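Local structure of Oxidored_FMN domain-containing protein ([Pseudomonas] geniculata N1, 6L6J) at residues Asp74-Ser79 against Ile114-His119; Ala107-Pro112 against Ile135-Ile140; Gly420-Gly425 against Arg429-Pro434; Glu510-Gly515 against Ala538-Arg543. The protein oxidises the amine 6-hydroxypseudooxynicotine, probably passing electrons through a bound flavin mononucleotide and a four-iron, four-sulfur cluster. One frame throughout, in Å; residues are numbered along the deposited sequence.

Contact 1: residues Asp74-Ser79 against Ile114-His119; sequences DPRMYS and IYHREH. With SO4 (sulfate ion), chain G.
Arg76 and Tyr78 meet Tyr115 and His116 in a surface contact between two loops, with a sulfate ion at its edge. Residues Asp74-Ser79 lie between strand 55-62 and helix 83-94. Residues Ile114-His119 follow strand 99-105. The backbones stay well apart, and side chains alone bridge the gap. The guanidinium of Arg76 reaches the Tyr115 ring. NH2 of Arg76 lies 3.5 Å from CD2 of Tyr115. The ring sits at the edge of the guanidinium, and the two planes are 73° apart, so this is not a stack. NH1 of Arg76 donates to the hydroxyl of Tyr82, and it also reaches O3 of the sulfate at 3.3 Å. Tyr78 has its ring between the backbone N and the carbonyl carbon (chi1 55°). CZ of Tyr78 lies over one face of the Arg76 guanidinium, offset toward the rim. The Tyr78 hydroxyl OH comes to the edge of the His116 ring, 3.2 Å from CE1. Strands 55-62 and 99-105 are neighbours in the eight-stranded parallel barrel of the flavin domain, a TIM barrel, and both loops leave their C-terminal ends. Tyr115 is about 9 Å, side chain to side chain, from Glu60, which binds the flavin. The hydroxyl of Tyr115 is hydrogen-bonded to the carbonyl of Leu72, which ties its ring to the chain just before Asp74. NE2 of His116 is 2.9 Å from O3 of the sulfate, an ion probably taken up from the crystallisation liquor and also bound by Lys81.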
# COMPACT_ATOMS: atom_id res chain seq x y z
N ASP A 74 -15.41 -2.71 7.21
CA ASP A 74 -14.54 -3.02 8.38
C ASP A 74 -15.15 -4.15 9.20
O ASP A 74 -16.36 -4.38 9.14
CB ASP A 74 -14.40 -1.81 9.30
CG ASP A 74 -13.39 -0.81 8.81
OD1 ASP A 74 -12.61 -1.20 7.90
OD2 ASP A 74 -13.38 0.34 9.35
N PRO A 75 -14.35 -4.85 10.03
CA PRO A 75 -14.90 -5.69 11.09
C PRO A 75 -15.71 -4.85 12.07
O PRO A 75 -15.44 -3.67 12.17
CB PRO A 75 -13.68 -6.28 11.81
CG PRO A 75 -12.58 -6.17 10.80
CD PRO A 75 -12.89 -4.92 9.98
N ARG A 76 -16.66 -5.47 12.77
CA ARG A 76 -17.51 -4.81 13.80
C ARG A 76 -17.58 -5.70 15.05
O ARG A 76 -17.65 -6.93 14.92
CB ARG A 76 -18.91 -4.57 13.23
CG ARG A 76 -18.94 -3.70 11.98
CD ARG A 76 -20.07 -4.12 11.03
NE ARG A 76 -20.52 -3.00 10.24
CZ ARG A 76 -21.75 -2.80 9.81
NH1 ARG A 76 -22.72 -3.67 10.10
NH2 ARG A 76 -22.03 -1.71 9.13
N MET A 77 -17.58 -5.07 16.22
CA MET A 77 -17.69 -5.78 17.51
C MET A 77 -18.63 -4.98 18.42
O MET A 77 -18.39 -4.96 19.63
CB MET A 77 -16.29 -5.94 18.13
CG MET A 77 -16.15 -7.09 19.11
SD MET A 77 -16.31 -8.70 18.33
CE MET A 77 -14.60 -9.19 18.36
N TYR A 78 -19.68 -4.38 17.86
CA TYR A 78 -20.66 -3.54 18.61
C TYR A 78 -21.95 -4.31 18.85
O TYR A 78 -22.87 -3.74 19.45
CB TYR A 78 -20.98 -2.20 17.93
CG TYR A 78 -21.48 -2.25 16.51
CD1 TYR A 78 -22.74 -2.72 16.20
CD2 TYR A 78 -20.69 -1.75 15.47
CE1 TYR A 78 -23.20 -2.71 14.89
CE2 TYR A 78 -21.13 -1.75 14.16
CZ TYR A 78 -22.39 -2.22 13.87
OH TYR A 78 -22.79 -2.23 12.56
N SER A 79 -22.00 -5.57 18.41
CA SER A 79 -23.17 -6.46 18.57
C SER A 79 -22.74 -7.93 18.63
O SER A 79 -21.86 -8.34 17.86
CB SER A 79 -24.18 -6.20 17.48
OG SER A 79 -24.99 -7.36 17.26
N ILE A 114 -22.11 6.60 8.54
CA ILE A 114 -23.19 6.63 7.50
C ILE A 114 -23.99 5.32 7.52
O ILE A 114 -25.20 5.35 7.16
CB ILE A 114 -22.60 6.95 6.10
CG1 ILE A 114 -22.64 8.45 5.80
CG2 ILE A 114 -23.25 6.15 4.98
CD1 ILE A 114 -24.02 9.05 5.77
N TYR A 115 -23.36 4.19 7.84
CA TYR A 115 -23.97 2.84 7.69
C TYR A 115 -25.35 2.83 8.37
O TYR A 115 -26.32 2.38 7.74
CB TYR A 115 -23.04 1.75 8.21
CG TYR A 115 -21.89 1.38 7.29
CD1 TYR A 115 -22.08 1.17 5.93
CD2 TYR A 115 -20.60 1.22 7.77
CE1 TYR A 115 -21.05 0.81 5.08
CE2 TYR A 115 -19.55 0.87 6.94
CZ TYR A 115 -19.78 0.66 5.59
OH TYR A 115 -18.75 0.33 4.76
N HIS A 116 -25.43 3.36 9.59
CA HIS A 116 -26.68 3.44 10.40
C HIS A 116 -27.10 4.90 10.56
O HIS A 116 -27.72 5.22 11.60
CB HIS A 116 -26.49 2.79 11.76
CG HIS A 116 -26.42 1.31 11.68
ND1 HIS A 116 -25.25 0.62 11.88
CD2 HIS A 116 -27.36 0.39 11.39
CE1 HIS A 116 -25.47 -0.66 11.75
NE2 HIS A 116 -26.74 -0.83 11.44
N ARG A 117 -26.78 5.73 9.56
CA ARG A 117 -27.21 7.14 9.45
C ARG A 117 -27.15 7.74 10.85
O ARG A 117 -28.17 8.18 11.37
CB ARG A 117 -28.60 7.24 8.83
CG ARG A 117 -28.65 6.90 7.35
CD ARG A 117 -28.76 5.41 7.09
NE ARG A 117 -29.20 5.18 5.71
CZ ARG A 117 -28.43 5.25 4.63
NH1 ARG A 117 -27.14 5.49 4.75
NH2 ARG A 117 -28.95 5.06 3.43
N GLU A 118 -25.97 7.75 11.44
CA GLU A 118 -25.77 8.11 12.85
C GLU A 118 -24.96 9.41 12.91
O GLU A 118 -24.44 9.84 11.84
CB GLU A 118 -25.16 6.90 13.56
CG GLU A 118 -24.92 7.10 15.04
CD GLU A 118 -26.15 7.31 15.89
OE1 GLU A 118 -26.49 8.49 16.19
OE2 GLU A 118 -26.74 6.29 16.28
N HIS A 119 -24.95 10.05 14.08
CA HIS A 119 -24.15 11.26 14.38
C HIS A 119 -22.76 10.83 14.88
O HIS A 119 -22.64 10.10 15.85
CB HIS A 119 -24.89 12.16 15.38
CG HIS A 119 -26.21 12.63 14.90
ND1 HIS A 119 -26.37 13.83 14.20
CD2 HIS A 119 -27.46 12.11 15.06
CE1 HIS A 119 -27.66 14.01 13.93
NE2 HIS A 119 -28.36 12.96 14.45
S SO4 G . -26.51 -4.38 9.28
O1 SO4 G . -26.18 -5.60 9.99
O2 SO4 G . -27.94 -4.23 9.20
O3 SO4 G . -25.95 -3.24 9.95
O4 SO4 G . -25.97 -4.44 7.94

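Contact 2: residues Ala107-Pro112 against Ile135-Ile140; sequences AGASGP and IAARTI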
# COMPACT_ATOMS: atom_id res chain seq x y z
N ALA A 107 -13.97 5.97 15.85
CA ALA A 107 -13.36 6.86 14.83
C ALA A 107 -13.52 8.33 15.23
O ALA A 107 -12.94 9.18 14.56
CB ALA A 107 -13.98 6.55 13.48
N GLY A 108 -14.29 8.62 16.27
CA GLY A 108 -14.63 10.01 16.65
C GLY A 108 -14.95 10.86 15.42
O GLY A 108 -15.91 10.54 14.70
N ALA A 109 -14.15 11.89 15.16
CA ALA A 109 -14.39 12.94 14.15
C ALA A 109 -13.53 12.66 12.90
O ALA A 109 -12.99 13.63 12.34
CB ALA A 109 -14.08 14.29 14.76
N SER A 110 -13.43 11.40 12.51
CA SER A 110 -12.64 10.91 11.36
C SER A 110 -13.52 10.18 10.34
O SER A 110 -13.00 9.83 9.26
CB SER A 110 -11.57 9.99 11.84
OG SER A 110 -12.07 8.66 12.01
N GLY A 111 -14.79 9.92 10.67
CA GLY A 111 -15.74 9.22 9.79
C GLY A 111 -17.16 9.78 9.92
O GLY A 111 -17.49 10.40 10.94
N PRO A 112 -18.04 9.56 8.90
CA PRO A 112 -19.37 10.15 8.88
C PRO A 112 -20.48 9.30 9.51
O PRO A 112 -21.58 9.79 9.59
CB PRO A 112 -19.56 10.26 7.36
CG PRO A 112 -19.00 8.97 6.83
CD PRO A 112 -17.79 8.71 7.71
N ILE A 135 -22.57 16.00 7.41
CA ILE A 135 -22.91 15.51 8.78
C ILE A 135 -21.79 15.96 9.71
O ILE A 135 -20.61 15.65 9.43
CB ILE A 135 -23.14 13.98 8.79
CG1 ILE A 135 -23.53 13.46 10.18
CG2 ILE A 135 -21.95 13.22 8.21
CD1 ILE A 135 -24.97 13.71 10.52
N ALA A 136 -22.14 16.71 10.76
CA ALA A 136 -21.18 17.25 11.76
C ALA A 136 -20.90 16.18 12.82
O ALA A 136 -21.82 15.43 13.15
CB ALA A 136 -21.72 18.51 12.38
N ALA A 137 -19.65 16.13 13.30
CA ALA A 137 -19.22 15.39 14.51
C ALA A 137 -19.71 16.15 15.74
O ALA A 137 -19.21 17.25 15.96
CB ALA A 137 -17.72 15.22 14.48
N ARG A 138 -20.62 15.59 16.53
CA ARG A 138 -21.35 16.34 17.60
C ARG A 138 -20.48 16.43 18.87
O ARG A 138 -19.78 15.48 19.15
CB ARG A 138 -22.75 15.76 17.87
CG ARG A 138 -22.77 14.52 18.75
CD ARG A 138 -24.11 13.82 18.70
NE ARG A 138 -24.10 12.57 19.46
CZ ARG A 138 -24.08 12.49 20.80
NH1 ARG A 138 -24.08 13.58 21.55
NH2 ARG A 138 -24.05 11.30 21.38
N THR A 139 -20.51 17.56 19.56
CA THR A 139 -19.98 17.76 20.94
C THR A 139 -20.66 16.73 21.85
O THR A 139 -21.90 16.66 21.76
CB THR A 139 -20.24 19.19 21.47
OG1 THR A 139 -19.68 20.17 20.59
CG2 THR A 139 -19.69 19.40 22.87
N ILE A 140 -19.91 15.98 22.67
CA ILE A 140 -20.49 14.88 23.48
C ILE A 140 -20.68 15.33 24.94
O ILE A 140 -19.79 16.00 25.48
CB ILE A 140 -19.70 13.55 23.32
CG1 ILE A 140 -18.23 13.62 23.75
CG2 ILE A 140 -19.82 13.02 21.90
CD1 ILE A 140 -17.53 12.26 23.72
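Ala109 and Ala137 meet methyl to methyl, with CB of Ala109 3.8 Å from CB of Ala137. The CA atoms of the same pair are 5.4 Å apart, the nearest in the two segments. A second apolar touch lies at Pro112 and Ile135. CG2 of Ile135 rests 3.9 Å from CB of Pro112, and the same methyl is 3.7 Å from the carbonyl O of Pro112. The first torsion of Ile135 (chi1 -178°) puts CG2 between the backbone N and the carbonyl carbon, where it meets both atoms of the proline. No hydrogen bond crosses between the segments. Both belong to the excursion that follows strand 99-105 of the TIM barrel, where strands 121-122 and 138-139 form a small parallel pair. Ser122 of that pair touches both Ala109 and Ala137. A bond within Ala107-Pro112 and others from outside shape this loop. OG of Ser110 donates to the carbonyl O of Ala107 at 2.7 Å; chi1 of 84° brings the hydroxyl back to that oxygen. OG is also hydrogen-bonded to NE2 of His69, and Ser110 points away from Ile135-Ile140. Gly108 turns the chain with a positive phi of 42°. Asp180 accepts a hydrogen bond from the backbone N of Ala109.

Contact 3: residues Gly420-Gly425 against Arg429-Pro434; sequences GSEWGG and RERRLP. With ADP (adenosine-5'-diphosphate), chain D; SO4 (sulfate ion), chain E.
The backbones of Gly420-Gly425 and Arg429-Pro434 come nearest at Gly425 and Arg429, with CA atoms 8.0 Å apart. Glu422 and Arg432 carry the contact as a two-bond salt bridge. Their side chains reach in from opposite directions. NH1 of Arg432 gives OE2 of Glu422 a nearly straight bond of 3.2 Å, on the syn side of the carboxylate and in the guanidinium plane. NH2 of Arg432 lies 2.8 Å from OE1 of Glu422, but this bond is bent (129°) and weak. The two flat groups are 49° apart, so they cannot pair squarely. Glu422 reaches out with CG trans to its backbone N (chi1 -162°) and an extended chain. Arg432 also binds a sulfate, with NE 2.7 Å from its O2, and NH1 donates to the carbonyl of Val428. Arg431 is only a distant charge neighbour of Glu422 and bonds to Asp444. Gly424 and Gly425 line the ADP pocket of this Rossmann-like domain, and CA of Gly425 is 3.4 Å from O3' of ADP. The guanidinium thus shares its N-H groups among a carboxylate, a carbonyl and an anion, and the bridge joins the loop before the helix to the turn Glu430-Leu433.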
# COMPACT_ATOMS: atom_id res chain seq x y z
N GLY A 420 15.54 -6.28 -25.31
CA GLY A 420 16.51 -5.38 -24.64
C GLY A 420 17.64 -6.15 -23.95
O GLY A 420 17.56 -7.36 -23.87
N SER A 421 18.66 -5.45 -23.45
CA SER A 421 19.86 -6.05 -22.82
C SER A 421 19.63 -6.28 -21.32
O SER A 421 20.57 -6.78 -20.67
CB SER A 421 21.10 -5.22 -23.04
OG SER A 421 20.76 -3.90 -23.43
N GLU A 422 18.44 -5.94 -20.80
CA GLU A 422 18.16 -5.97 -19.33
C GLU A 422 16.70 -6.32 -19.09
O GLU A 422 15.81 -5.72 -19.76
CB GLU A 422 18.51 -4.62 -18.72
CG GLU A 422 18.67 -4.65 -17.21
CD GLU A 422 18.78 -3.28 -16.57
OE1 GLU A 422 19.56 -2.44 -17.08
OE2 GLU A 422 18.08 -3.04 -15.56
N TRP A 423 16.45 -7.27 -18.18
CA TRP A 423 15.09 -7.71 -17.79
C TRP A 423 14.40 -6.55 -17.07
O TRP A 423 15.09 -5.84 -16.34
CB TRP A 423 15.15 -8.98 -16.92
CG TRP A 423 15.69 -10.15 -17.67
CD1 TRP A 423 16.93 -10.72 -17.53
CD2 TRP A 423 15.02 -10.87 -18.72
NE1 TRP A 423 17.07 -11.75 -18.42
CE2 TRP A 423 15.91 -11.87 -19.16
CE3 TRP A 423 13.76 -10.77 -19.32
CZ2 TRP A 423 15.58 -12.75 -20.18
CZ3 TRP A 423 13.44 -11.64 -20.33
CH2 TRP A 423 14.34 -12.62 -20.75
N GLY A 424 13.10 -6.36 -17.32
CA GLY A 424 12.26 -5.39 -16.59
C GLY A 424 11.32 -4.58 -17.48
O GLY A 424 10.52 -3.81 -16.94
N GLY A 425 11.37 -4.75 -18.80
CA GLY A 425 10.55 -3.95 -19.72
C GLY A 425 10.51 -2.50 -19.27
O GLY A 425 11.59 -1.90 -19.11
N ARG A 429 13.86 1.41 -17.42
CA ARG A 429 14.05 2.89 -17.47
C ARG A 429 13.29 3.58 -16.34
O ARG A 429 13.82 4.56 -15.81
CB ARG A 429 13.59 3.44 -18.82
CG ARG A 429 14.51 3.10 -19.97
CD ARG A 429 13.97 3.59 -21.30
NE ARG A 429 12.61 3.11 -21.53
CZ ARG A 429 11.72 3.70 -22.34
NH1 ARG A 429 12.05 4.81 -23.00
NH2 ARG A 429 10.50 3.21 -22.46
N GLU A 430 12.12 3.09 -15.95
CA GLU A 430 11.31 3.70 -14.85
C GLU A 430 12.09 3.67 -13.53
O GLU A 430 12.05 4.69 -12.81
CB GLU A 430 9.95 3.00 -14.64
CG GLU A 430 8.87 3.46 -15.59
CD GLU A 430 7.45 3.09 -15.17
OE1 GLU A 430 7.09 3.35 -14.01
OE2 GLU A 430 6.71 2.55 -16.00
N ARG A 431 12.75 2.54 -13.21
CA ARG A 431 13.45 2.34 -11.91
C ARG A 431 14.62 3.32 -11.78
O ARG A 431 15.02 3.56 -10.63
CB ARG A 431 13.99 0.91 -11.72
CG ARG A 431 15.23 0.58 -12.54
CD ARG A 431 15.56 -0.89 -12.51
NE ARG A 431 15.92 -1.34 -11.16
CZ ARG A 431 16.10 -2.61 -10.79
NH1 ARG A 431 15.94 -3.60 -11.66
NH2 ARG A 431 16.42 -2.89 -9.54
N ARG A 432 15.11 3.87 -12.90
CA ARG A 432 16.22 4.87 -12.96
C ARG A 432 15.71 6.32 -12.89
O ARG A 432 16.57 7.22 -12.82
CB ARG A 432 17.02 4.67 -14.25
CG ARG A 432 17.96 3.46 -14.21
CD ARG A 432 18.25 3.00 -15.61
NE ARG A 432 19.33 2.03 -15.67
CZ ARG A 432 19.19 0.70 -15.57
NH1 ARG A 432 18.01 0.14 -15.37
NH2 ARG A 432 20.27 -0.07 -15.67
N LEU A 433 14.39 6.55 -12.92
CA LEU A 433 13.81 7.91 -12.71
C LEU A 433 13.84 8.24 -11.22
O LEU A 433 13.75 7.35 -10.38
CB LEU A 433 12.37 7.95 -13.23
CG LEU A 433 12.20 7.87 -14.74
CD1 LEU A 433 10.72 7.81 -15.08
CD2 LEU A 433 12.88 9.03 -15.44
N PRO A 434 13.92 9.53 -10.83
CA PRO A 434 14.03 9.89 -9.42
C PRO A 434 12.86 9.35 -8.58
O PRO A 434 11.71 9.50 -8.97
CB PRO A 434 14.02 11.43 -9.42
CG PRO A 434 14.46 11.80 -10.81
CD PRO A 434 13.88 10.72 -11.70
PB ADP D . 4.18 -4.96 -19.12
O1B ADP D . 5.06 -6.11 -18.69
O2B ADP D . 3.82 -4.01 -17.98
O3B ADP D . 2.97 -5.42 -19.91
PA ADP D . 6.53 -3.76 -20.39
O1A ADP D . 7.14 -3.71 -19.03
O2A ADP D . 6.58 -2.55 -21.25
O3A ADP D . 4.99 -4.11 -20.21
O5' ADP D . 7.08 -5.05 -21.18
C5' ADP D . 7.26 -5.07 -22.62
C4' ADP D . 8.61 -5.64 -22.95
O4' ADP D . 8.48 -6.49 -24.13
C3' ADP D . 9.70 -4.61 -23.32
O3' ADP D . 11.00 -5.01 -22.92
C2' ADP D . 9.58 -4.59 -24.85
O2' ADP D . 10.67 -4.02 -25.54
C1' ADP D . 9.43 -6.09 -25.08
N9 ADP D . 9.01 -6.47 -26.43
C8 ADP D . 8.12 -5.82 -27.25
N7 ADP D . 7.98 -6.40 -28.42
C5 ADP D . 8.85 -7.48 -28.38
C6 ADP D . 9.17 -8.50 -29.31
N6 ADP D . 8.62 -8.60 -30.51
N1 ADP D . 10.08 -9.43 -28.94
C2 ADP D . 10.63 -9.34 -27.72
N3 ADP D . 10.40 -8.45 -26.77
C4 ADP D . 9.49 -7.53 -27.15
S SO4 E . 23.20 2.87 -16.13
O1 SO4 E . 23.92 1.83 -15.39
O2 SO4 E . 21.87 2.39 -16.53
O3 SO4 E . 23.05 4.04 -15.26
O4 SO4 E . 23.97 3.24 -17.32

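Contact 4: residues Glu510-Gly515 against Ala538-Arg543; sequences EDILDG and ADRLAR
Ile512 packs against Arg540 and Leu541 in a contact between two helices, and it is apolar where the segments touch. CG2 of Ile512 lies 3.9 Å from CG of Arg540, so the aliphatic part of the arginine does the touching. These two side chains run alongside each other, pointing opposite ways. Arg540 has CG trans to the backbone N (chi1 179°), which places it beside CG2 of Ile512. On the other branch of Ile512, CD1 faces CD2 of Leu541 at 4.4 Å, a looser touch. Leu541 also packs on Val523, Val525 and Val548 of the strands beneath. No hydrogen bond crosses between the segments.

The side-chain polar bonds leave the interface. Glu510 and Asp514 pair with Arg429, and Asp539 with Arg543. NE of Arg543 meets OD1 of Asp539 at 2.6 Å, nearly head-on to the oxygen, and NH2 adds a weak bond to the same atom. The other oxygen of Asp539 is in a salt bridge with Arg435. Helix 509-513 stops in a Schellman motif, with Gly515 at positive phi (71°). The N of Gly515 bonds to the carbonyl O of Ile512 at 3.2 Å.

Helix 533-542 links the parallel strands 522-527 and 547-552, a beta-alpha-beta crossover. Helix 509-513 comes just before the first of these strands. Such helix packing over parallel strands, here part of a mixed sheet, is typical of alpha/beta domains with a Rossmann-like fold.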
# COMPACT_ATOMS: atom_id res chain seq x y z
N GLU A 510 8.59 9.03 -22.95
CA GLU A 510 9.57 8.16 -23.66
C GLU A 510 10.96 8.83 -23.69
O GLU A 510 11.94 8.17 -23.30
CB GLU A 510 9.08 7.82 -25.07
CG GLU A 510 7.92 6.83 -25.10
CD GLU A 510 8.14 5.51 -24.36
OE1 GLU A 510 9.24 4.94 -24.46
OE2 GLU A 510 7.21 5.07 -23.66
N ASP A 511 11.01 10.11 -24.07
CA ASP A 511 12.25 10.93 -24.17
C ASP A 511 12.92 11.04 -22.79
O ASP A 511 14.16 10.93 -22.72
CB ASP A 511 11.97 12.32 -24.75
CG ASP A 511 11.37 12.27 -26.15
OD1 ASP A 511 12.01 11.66 -27.03
OD2 ASP A 511 10.27 12.82 -26.34
N ILE A 512 12.14 11.25 -21.74
CA ILE A 512 12.69 11.46 -20.36
C ILE A 512 13.20 10.13 -19.82
O ILE A 512 14.23 10.14 -19.14
CB ILE A 512 11.67 12.10 -19.41
CG1 ILE A 512 10.98 13.31 -20.06
CG2 ILE A 512 12.33 12.47 -18.09
CD1 ILE A 512 11.92 14.26 -20.78
N LEU A 513 12.48 9.05 -20.11
CA LEU A 513 12.89 7.65 -19.77
C LEU A 513 14.21 7.31 -20.50
O LEU A 513 15.02 6.58 -19.92
CB LEU A 513 11.74 6.69 -20.11
CG LEU A 513 10.55 6.71 -19.14
CD1 LEU A 513 9.27 6.24 -19.80
CD2 LEU A 513 10.83 5.85 -17.92
N ASP A 514 14.44 7.87 -21.69
CA ASP A 514 15.66 7.63 -22.50
C ASP A 514 16.79 8.61 -22.15
O ASP A 514 17.86 8.48 -22.75
CB ASP A 514 15.38 7.72 -24.00
CG ASP A 514 14.56 6.57 -24.52
OD1 ASP A 514 14.53 5.53 -23.85
OD2 ASP A 514 13.94 6.76 -25.58
N GLY A 515 16.55 9.55 -21.24
CA GLY A 515 17.53 10.55 -20.78
C GLY A 515 17.83 11.60 -21.85
O GLY A 515 18.96 12.08 -21.87
N ALA A 538 8.81 15.81 -13.90
CA ALA A 538 8.97 17.16 -13.32
C ALA A 538 10.21 17.18 -12.44
O ALA A 538 11.11 18.00 -12.68
CB ALA A 538 7.73 17.55 -12.54
N ASP A 539 10.27 16.25 -11.48
CA ASP A 539 11.38 16.11 -10.51
C ASP A 539 12.68 15.95 -11.29
O ASP A 539 13.61 16.72 -11.05
CB ASP A 539 11.15 14.93 -9.57
CG ASP A 539 11.87 15.09 -8.24
OD1 ASP A 539 13.08 15.39 -8.26
OD2 ASP A 539 11.21 14.95 -7.20
N ARG A 540 12.73 14.98 -12.20
CA ARG A 540 13.89 14.70 -13.07
C ARG A 540 14.35 16.00 -13.74
O ARG A 540 15.57 16.24 -13.77
CB ARG A 540 13.51 13.66 -14.13
CG ARG A 540 14.62 13.31 -15.10
CD ARG A 540 15.63 12.39 -14.46
NE ARG A 540 16.63 11.99 -15.44
CZ ARG A 540 17.82 12.58 -15.62
NH1 ARG A 540 18.19 13.62 -14.86
NH2 ARG A 540 18.63 12.10 -16.55
N LEU A 541 13.40 16.79 -14.23
CA LEU A 541 13.66 17.99 -15.06
C LEU A 541 14.13 19.15 -14.20
O LEU A 541 15.04 19.90 -14.63
CB LEU A 541 12.38 18.38 -15.79
CG LEU A 541 11.97 17.50 -16.97
CD1 LEU A 541 10.53 17.80 -17.35
CD2 LEU A 541 12.89 17.72 -18.17
N ALA A 542 13.52 19.36 -13.03
CA ALA A 542 13.95 20.44 -12.11
C ALA A 542 15.41 20.15 -11.71
O ALA A 542 16.26 21.08 -11.77
CB ALA A 542 13.00 20.55 -10.93
N ARG A 543 15.72 18.89 -11.41
CA ARG A 543 17.07 18.43 -10.99
C ARG A 543 18.09 18.53 -12.12
O ARG A 543 19.25 18.38 -11.82
CB ARG A 543 17.05 16.96 -10.55
CG ARG A 543 16.32 16.70 -9.25
CD ARG A 543 16.56 15.27 -8.87
NE ARG A 543 15.54 14.73 -7.98
CZ ARG A 543 15.67 13.63 -7.26
NH1 ARG A 543 16.80 12.94 -7.33
NH2 ARG A 543 14.67 13.23 -6.48

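The four contacts fall into two groups. Contacts 1 and 2 lie in the flavin-binding TIM barrel, with centres 13 Å apart, and their segments alternate along the chain. They touch where His119 packs on Ile135 and Arg138. Contacts 3 and 4 come later in series, with centres 14 Å apart. Contact 3 lies in the ADP-binding Rossmann-like region and contact 4 in the second alpha/beta region. Salt bridges from Arg429 to Glu510 and Asp514, and packing of Leu433 on Leu513, join these two regions. The centres of contacts 1 and 3 are about 47 Å apart, on opposite sides of the chain's centre. One group thus shapes loops on the flavin barrel, while the other lies where two further regions meet.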